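Local coordinates for YbbR family protein (Desulfitobacterium hafniense, PDB 3LYW) that is of unknown function, the crystallised piece being an all-beta portion of a longer YbbR family protein, at residues S8-K12 with L24-R28. Numbering follows the deposited sequence.
Sequences SLIAK and LPSVR
Leu9 gives the largest share of this contact, its CB lying 3.2 Å from Pro25 O and 4.0 Å from Leu24 CB. With CG anti to the backbone N (chi1 -173°), the Leu9 side chain spreads its two methyls along the other segment: CD2 reaches Pro25 CD at 4.2 Å, while CD1 meets Val27 CG2. With CG anti to the carbonyl carbon and CD1 extended beyond it (chi2 -179°), Leu24 lays CD1 against the backbone of the opposing strand, 3.3 Å from Leu9 O, and on toward Ala11, whose CB is 4.3 Å from that same methyl. The two backbones do not pair directly at Leu9; a water bridges them instead, accepting from Leu9 N at 2.7 Å and donating to Leu24 O over a longer 3.3 Å. Strands 4-12 and 26-33, antiparallel partners in the mixed sheet, are thus spaced apart at this end. On its other edge strand 4-12 runs parallel to strand 44-48, where Ile10 makes backbone hydrogen bonds with Ala45 and Val47. Val79 of strand 69-85 touches Leu9 and Pro25, and Val61 of strand 55-63 packs on the buried Leu9 and Val27, while Leu24 and Pro25 stay partly exposed.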
ATOM      1  N   SER A   8      -1.313  -3.567   5.998  1.00 22.44           N
ATOM      2  CA  SER A   8      -0.131  -2.771   6.259  1.00 24.17           C
ATOM      3  C   SER A   8       0.344  -2.285   4.887  1.00 19.34           C
ATOM      4  O   SER A   8       0.090  -2.932   3.861  1.00 17.51           O
ATOM      5  CB  SER A   8       0.939  -3.614   6.951  1.00 27.95           C
ATOM      6  OG  SER A   8       1.217  -4.781   6.212  1.00 47.41           O
ATOM      7  N   LEU A   9       1.013  -1.138   4.867  1.00 18.54           N
ATOM      8  CA  LEU A   9       1.500  -0.556   3.622  1.00 17.58           C
ATOM      9  C   LEU A   9       2.960  -0.905   3.375  1.00 19.17           C
ATOM     10  O   LEU A   9       3.797  -0.772   4.264  1.00 22.04           O
ATOM     11  CB  LEU A   9       1.328   0.965   3.658  1.00 16.84           C
ATOM     12  CG  LEU A   9       1.635   1.735   2.365  1.00 21.32           C
ATOM     13  CD1 LEU A   9       0.785   1.202   1.226  1.00 18.72           C
ATOM     14  CD2 LEU A   9       1.372   3.214   2.575  1.00 23.00           C
ATOM     15  N   ILE A  10       3.247  -1.359   2.161  1.00 17.78           N
ATOM     16  CA  ILE A  10       4.589  -1.763   1.762  1.00 23.30           C
ATOM     17  C   ILE A  10       5.109  -0.918   0.610  1.00 18.98           C
ATOM     18  O   ILE A  10       4.357  -0.558  -0.298  1.00 23.97           O
ATOM     19  CB  ILE A  10       4.604  -3.236   1.321  1.00 17.09           C
ATOM     20  CG1 ILE A  10       4.256  -4.123   2.513  1.00 30.53           C
ATOM     21  CG2 ILE A  10       5.965  -3.606   0.744  1.00 25.35           C
ATOM     22  CD1 ILE A  10       5.110  -3.851   3.739  1.00 18.97           C
ATOM     23  N   ALA A  11       6.393  -0.591   0.651  1.00 14.24           N
ATOM     24  CA  ALA A  11       6.960   0.207  -0.423  1.00 17.03           C
ATOM     25  C   ALA A  11       7.645  -0.705  -1.431  1.00 19.09           C
ATOM     26  O   ALA A  11       8.394  -1.591  -1.046  1.00 25.77           O
ATOM     27  CB  ALA A  11       7.954   1.197   0.140  1.00 21.35           C
ATOM     28  N   LYS A  12       7.376  -0.492  -2.715  1.00 16.56           N
ATOM     29  CA  LYS A  12       8.016  -1.288  -3.756  1.00 16.66           C
ATOM     30  C   LYS A  12       8.973  -0.413  -4.571  1.00 16.18           C
ATOM     31  O   LYS A  12       8.784   0.800  -4.700  1.00 15.92           O
ATOM     32  CB  LYS A  12       6.964  -1.901  -4.678  1.00 18.84           C
ATOM     33  CG  LYS A  12       5.947  -2.774  -3.977  1.00 22.70           C
ATOM     34  CD  LYS A  12       6.551  -4.079  -3.463  1.00 18.75           C
ATOM     35  CE  LYS A  12       5.460  -4.992  -2.903  1.00 22.88           C
ATOM     36  NZ  LYS A  12       6.002  -6.270  -2.369  1.00 23.22           N
ATOM     37  N   LEU A  24       5.228   4.139   7.437  1.00 18.10           N
ATOM     38  CA  LEU A  24       4.081   3.888   6.565  1.00 21.84           C
ATOM     39  C   LEU A  24       2.809   3.588   7.351  1.00 20.51           C
ATOM     40  O   LEU A  24       2.795   2.683   8.182  1.00 26.00           O
ATOM     41  CB  LEU A  24       4.396   2.736   5.609  1.00 27.46           C
ATOM     42  CG  LEU A  24       5.635   2.970   4.739  1.00 35.92           C
ATOM     43  CD1 LEU A  24       5.848   1.788   3.809  1.00 38.31           C
ATOM     44  CD2 LEU A  24       5.452   4.251   3.947  1.00 30.73           C
ATOM     45  N   PRO A  25       1.725   4.346   7.097  1.00 21.73           N
ATOM     46  CA  PRO A  25       0.458   4.139   7.799  1.00 21.09           C
ATOM     47  C   PRO A  25      -0.234   2.877   7.321  1.00 20.64           C
ATOM     48  O   PRO A  25       0.175   2.289   6.322  1.00 20.92           O
ATOM     49  CB  PRO A  25      -0.327   5.398   7.457  1.00 16.06           C
ATOM     50  CG  PRO A  25       0.121   5.666   6.053  1.00 20.71           C
ATOM     51  CD  PRO A  25       1.615   5.467   6.148  1.00 26.17           C
ATOM     52  N   SER A  26      -1.250   2.448   8.061  1.00 19.66           N
ATOM     53  CA  SER A  26      -2.015   1.271   7.688  1.00 21.60           C
ATOM     54  C   SER A  26      -3.053   1.770   6.696  1.00 20.72           C
ATOM     55  O   SER A  26      -3.282   2.973   6.591  1.00 21.67           O
ATOM     56  CB  SER A  26      -2.705   0.652   8.909  1.00 27.80           C
ATOM     57  OG  SER A  26      -3.559   1.585   9.552  1.00 33.27           O
ATOM     58  N   VAL A  27      -3.676   0.848   5.979  1.00 19.06           N
ATOM     59  CA  VAL A  27      -4.662   1.197   4.969  1.00 21.99           C
ATOM     60  C   VAL A  27      -5.967   0.425   5.176  1.00 18.27           C
ATOM     61  O   VAL A  27      -5.941  -0.784   5.441  1.00 17.64           O
ATOM     62  CB  VAL A  27      -4.121   0.866   3.563  1.00 17.81           C
ATOM     63  CG1 VAL A  27      -5.168   1.175   2.521  1.00 20.20           C
ATOM     64  CG2 VAL A  27      -2.860   1.659   3.295  1.00 22.58           C
ATOM     65  N   ARG A  28      -7.100   1.119   5.054  1.00 16.19           N
ATOM     66  CA  ARG A  28      -8.405   0.463   5.194  1.00 19.36           C
ATOM     67  C   ARG A  28      -8.967   0.263   3.790  1.00 17.39           C
ATOM     68  O   ARG A  28      -9.020   1.210   3.001  1.00 22.22           O
ATOM     69  CB  ARG A  28      -9.356   1.329   6.010  1.00 19.86           C
ATOM     70  CG  ARG A  28      -8.937   1.462   7.446  1.00 40.63           C
ATOM     71  CD  ARG A  28      -9.798   0.623   8.367  1.00 47.40           C
ATOM     72  NE  ARG A  28     -10.767   1.452   9.080  1.00 55.80           N
ATOM     73  CZ  ARG A  28     -11.432   1.066  10.165  1.00 58.72           C
ATOM     74  NH1 ARG A  28     -11.238  -0.145  10.670  1.00 56.75           N
ATOM     75  NH2 ARG A  28     -12.280   1.899  10.757  1.00 50.60           N
TER
HETATM   76  O   HOH W   1       1.355  -0.152   7.395  1.00 26.34           O